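PDB 2IPQ: TraI domain-containing protein from Salmonella typhi, which is of unknown function but carries at its C-terminal end, the part crystallised, a domain resembling the C-terminal region of putative conjugal transfer nickase/helicase TraI proteins. Local coordinates for residues A[80-85]-A[109-114]. Sequence-based numbering, arbitrary orientation.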
ATOM      1  N   ARG A  80     -10.370  -8.071  -3.946  1.00 50.02           N
ATOM      2  CA  ARG A  80      -9.406  -9.119  -4.231  1.00 48.55           C
ATOM      3  C   ARG A  80      -8.321  -8.622  -5.193  1.00 46.69           C
ATOM      4  O   ARG A  80      -7.997  -9.288  -6.156  1.00 46.91           O
ATOM      5  CB  ARG A  80     -10.133 -10.315  -4.854  1.00 45.79           C
ATOM      6  CG  ARG A  80     -11.369 -10.689  -4.073  1.00 48.28           C
ATOM      7  CD  ARG A  80     -11.784 -12.154  -4.340  1.00 49.96           C
ATOM      8  NE  ARG A  80     -13.038 -12.442  -3.577  1.00 51.23           N
ATOM      9  CZ  ARG A  80     -13.050 -13.345  -2.588  1.00 50.73           C
ATOM     10  NH1 ARG A  80     -14.231 -13.563  -1.948  1.00 52.80           N
ATOM     11  NH2 ARG A  80     -11.879 -14.046  -2.246  1.00 48.45           N
ATOM     12  N   LYS A  81      -7.761  -7.452  -4.931  1.00 46.55           N
ATOM     13  CA  LYS A  81      -6.590  -6.998  -5.687  1.00 45.79           C
ATOM     14  C   LYS A  81      -5.289  -7.354  -4.970  1.00 46.14           C
ATOM     15  O   LYS A  81      -4.212  -7.428  -5.596  1.00 48.28           O
ATOM     16  CB  LYS A  81      -6.647  -5.481  -5.922  1.00 45.49           C
ATOM     17  CG  LYS A  81      -7.988  -4.952  -6.404  1.00 39.40           C
ATOM     18  CD  LYS A  81      -8.279  -5.443  -7.808  1.00 44.48           C
ATOM     19  CE  LYS A  81      -8.872  -4.352  -8.633  1.00 42.69           C
ATOM     20  NZ  LYS A  81      -9.593  -4.927  -9.780  1.00 51.16           N
ATOM     21  N   HIS A  82      -5.385  -7.563  -3.659  1.00 44.60           N
ATOM     22  CA  HIS A  82      -4.204  -7.784  -2.832  1.00 42.63           C
ATOM     23  C   HIS A  82      -3.697  -9.214  -3.020  1.00 44.97           C
ATOM     24  O   HIS A  82      -4.456 -10.139  -3.365  1.00 38.67           O
ATOM     25  CB  HIS A  82      -4.476  -7.465  -1.354  1.00 42.84           C
ATOM     26  CG  HIS A  82      -5.606  -8.245  -0.746  1.00 42.20           C
ATOM     27  ND1 HIS A  82      -6.931  -8.022  -1.066  1.00 44.05           N
ATOM     28  CD2 HIS A  82      -5.606  -9.240   0.174  1.00 42.69           C
ATOM     29  CE1 HIS A  82      -7.695  -8.854  -0.376  1.00 50.15           C
ATOM     30  NE2 HIS A  82      -6.914  -9.607   0.380  1.00 47.73           N
ATOM     31  N   ARG A  83      -2.405  -9.408  -2.800  1.00 43.65           N
ATOM     32  CA  ARG A  83      -1.880 -10.760  -2.810  1.00 43.75           C
ATOM     33  C   ARG A  83      -2.368 -11.566  -1.584  1.00 43.49           C
ATOM     34  O   ARG A  83      -2.351 -11.098  -0.445  1.00 44.43           O
ATOM     35  CB  ARG A  83      -0.362 -10.708  -2.915  1.00 41.78           C
ATOM     36  CG  ARG A  83       0.350 -12.010  -2.708  1.00 44.35           C
ATOM     37  CD  ARG A  83       1.870 -11.784  -2.516  1.00 48.33           C
ATOM     38  NE  ARG A  83       2.628 -12.997  -2.857  1.00 49.95           N
ATOM     39  CZ  ARG A  83       3.809 -13.321  -2.330  1.00 50.26           C
ATOM     40  NH1 ARG A  83       4.379 -12.540  -1.434  1.00 50.38           N
ATOM     41  NH2 ARG A  83       4.420 -14.441  -2.692  1.00 55.40           N
ATOM     42  N   VAL A  84      -2.814 -12.784  -1.827  1.00 43.11           N
ATOM     43  CA  VAL A  84      -3.113 -13.703  -0.750  1.00 42.13           C
ATOM     44  C   VAL A  84      -2.330 -14.956  -1.056  1.00 43.21           C
ATOM     45  O   VAL A  84      -2.557 -15.638  -2.059  1.00 41.76           O
ATOM     46  CB  VAL A  84      -4.631 -14.047  -0.644  1.00 41.66           C
ATOM     47  CG1 VAL A  84      -4.861 -15.128   0.427  1.00 40.76           C
ATOM     48  CG2 VAL A  84      -5.456 -12.812  -0.322  1.00 42.34           C
ATOM     49  N   SER A  85      -1.391 -15.256  -0.184  1.00 44.94           N
ATOM     50  CA  SER A  85      -0.480 -16.339  -0.449  1.00 49.29           C
ATOM     51  C   SER A  85      -0.695 -17.473   0.559  1.00 49.74           C
ATOM     52  O   SER A  85      -0.254 -17.399   1.702  1.00 50.57           O
ATOM     53  CB  SER A  85       0.957 -15.821  -0.453  1.00 46.11           C
ATOM     54  OG  SER A  85       1.863 -16.893  -0.407  1.00 52.96           O
ATOM     55  N   THR A 109       2.746  -3.448   9.112  1.00 45.25           N
ATOM     56  CA  THR A 109       2.065  -4.537   8.403  1.00 47.98           C
ATOM     57  C   THR A 109       1.141  -3.947   7.341  1.00 47.19           C
ATOM     58  O   THR A 109       0.747  -2.784   7.435  1.00 44.48           O
ATOM     59  CB  THR A 109       1.335  -5.568   9.355  1.00 47.67           C
ATOM     60  OG1 THR A 109      -0.064  -5.563   9.144  1.00 58.29           O
ATOM     61  CG2 THR A 109       1.619  -5.314  10.804  1.00 46.37           C
ATOM     62  N   GLY A 110       0.823  -4.741   6.324  1.00 47.69           N
ATOM     63  CA  GLY A 110      -0.079  -4.287   5.291  1.00 46.51           C
ATOM     64  C   GLY A 110      -0.121  -5.257   4.140  1.00 45.38           C
ATOM     65  O   GLY A 110       0.320  -6.380   4.249  1.00 43.46           O
ATOM     66  N   TYR A 111      -0.637  -4.781   3.023  1.00 45.41           N
ATOM     67  CA  TYR A 111      -0.982  -5.615   1.895  1.00 45.78           C
ATOM     68  C   TYR A 111       0.154  -5.578   0.911  1.00 44.73           C
ATOM     69  O   TYR A 111       0.863  -4.581   0.822  1.00 45.56           O
ATOM     70  CB  TYR A 111      -2.233  -5.038   1.234  1.00 46.12           C
ATOM     71  CG  TYR A 111      -3.490  -5.168   2.069  1.00 47.66           C
ATOM     72  CD1 TYR A 111      -4.060  -4.049   2.709  1.00 50.56           C
ATOM     73  CD2 TYR A 111      -4.114  -6.402   2.220  1.00 50.41           C
ATOM     74  CE1 TYR A 111      -5.254  -4.179   3.492  1.00 47.19           C
ATOM     75  CE2 TYR A 111      -5.288  -6.545   2.985  1.00 49.47           C
ATOM     76  CZ  TYR A 111      -5.849  -5.436   3.615  1.00 53.01           C
ATOM     77  OH  TYR A 111      -7.001  -5.607   4.364  1.00 50.03           O
ATOM     78  N   LEU A 112       0.322  -6.658   0.170  1.00 43.54           N
ATOM     79  CA  LEU A 112       1.099  -6.641  -1.064  1.00 45.06           C
ATOM     80  C   LEU A 112       0.206  -6.659  -2.293  1.00 44.40           C
ATOM     81  O   LEU A 112      -0.710  -7.464  -2.388  1.00 46.99           O
ATOM     82  CB  LEU A 112       2.034  -7.856  -1.112  1.00 45.36           C
ATOM     83  CG  LEU A 112       3.212  -7.836  -0.121  1.00 45.59           C
ATOM     84  CD1 LEU A 112       4.026  -9.051  -0.395  1.00 44.15           C
ATOM     85  CD2 LEU A 112       4.030  -6.622  -0.329  1.00 41.18           C
ATOM     86  N   ILE A 113       0.467  -5.788  -3.248  1.00 42.43           N
ATOM     87  CA  ILE A 113      -0.314  -5.782  -4.477  1.00 42.60           C
ATOM     88  C   ILE A 113       0.623  -5.880  -5.670  1.00 43.19           C
ATOM     89  O   ILE A 113       1.566  -5.093  -5.779  1.00 42.73           O
ATOM     90  CB  ILE A 113      -1.079  -4.456  -4.567  1.00 43.28           C
ATOM     91  CG1 ILE A 113      -2.060  -4.353  -3.395  1.00 42.80           C
ATOM     92  CG2 ILE A 113      -1.749  -4.290  -5.955  1.00 41.61           C
ATOM     93  CD1 ILE A 113      -2.402  -2.932  -3.039  1.00 51.30           C
ATOM     94  N   LYS A 114       0.359  -6.828  -6.560  1.00 43.72           N
ATOM     95  CA  LYS A 114       1.171  -7.038  -7.753  1.00 46.60           C
ATOM     96  C   LYS A 114       1.320  -5.737  -8.494  1.00 48.45           C
ATOM     97  O   LYS A 114       0.315  -5.057  -8.711  1.00 47.15           O
ATOM     98  CB  LYS A 114       0.487  -8.017  -8.692  1.00 43.87           C
ATOM     99  CG  LYS A 114       0.690  -9.455  -8.370  1.00 51.25           C
ATOM    100  CD  LYS A 114       0.097 -10.356  -9.479  1.00 49.92           C
ATOM    101  CE  LYS A 114       0.804 -10.135 -10.815  1.00 49.83           C
ATOM    102  NZ  LYS A 114       0.538 -11.216 -11.810  1.00 63.42           N
TER
HETATM  103  O   HOH W   1      -1.807  -8.704   0.598  1.00 26.98           O
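Lys81 meets Ile113 where the loop following helix 68-77 runs beside strand 105-114, the middle strand of a five-stranded antiparallel sheet in this TraI C-terminal-type domain. The lysine backbone makes the contact: Lys81 O lies 4.0 Å from Ile113 CG2, whereas the lysine amine leads off from the strand. The following residue, His82, has its CA closest in register to that of Ile113 and also packs against CG1 of that side chain. With chi1 at 57°, its CG sits between the backbone N and the carbonyl carbon, and the imidazole is presented to Tyr111. The two rings form an edge-to-face pair, with centroids 5.1 Å apart and planes at 64°; the tyrosine edge, at CE2, comes over the rim of one histidine face. CB of His82 adds an oblique approach to the phenol, 3.7 Å from Tyr111 CD2. Beyond the pair, Tyr111 OH is hydrogen-bonded to Glu77 and Gln73 of helix 68-77, and the ring also meets Phe76 and Phe90, so this one side chain ties helix, loop and sheet together. Arg83 supplies the direct backbone link: its N donates to Leu112 O over 2.6 Å, with an N-H...O angle of 175°. One ordered water provides a second, indirect link, accepting from Leu112 N at 3.0 Å and placed 2.7 Å from Arg83 O, to which it can donate, though other acceptors compete for its protons; it also lies in plane at the edges of the His82 and Tyr111 rings. The side chains of Arg83 and Leu112 run side by side in the same direction, and both touch Trp91 of the neighbouring strand 91-96. Extended from CG to NE, the arginine chain carries its guanidinium along the leucine, whose CD1 lies at the guanidinium edge, 3.7 Å from Arg83 NH1.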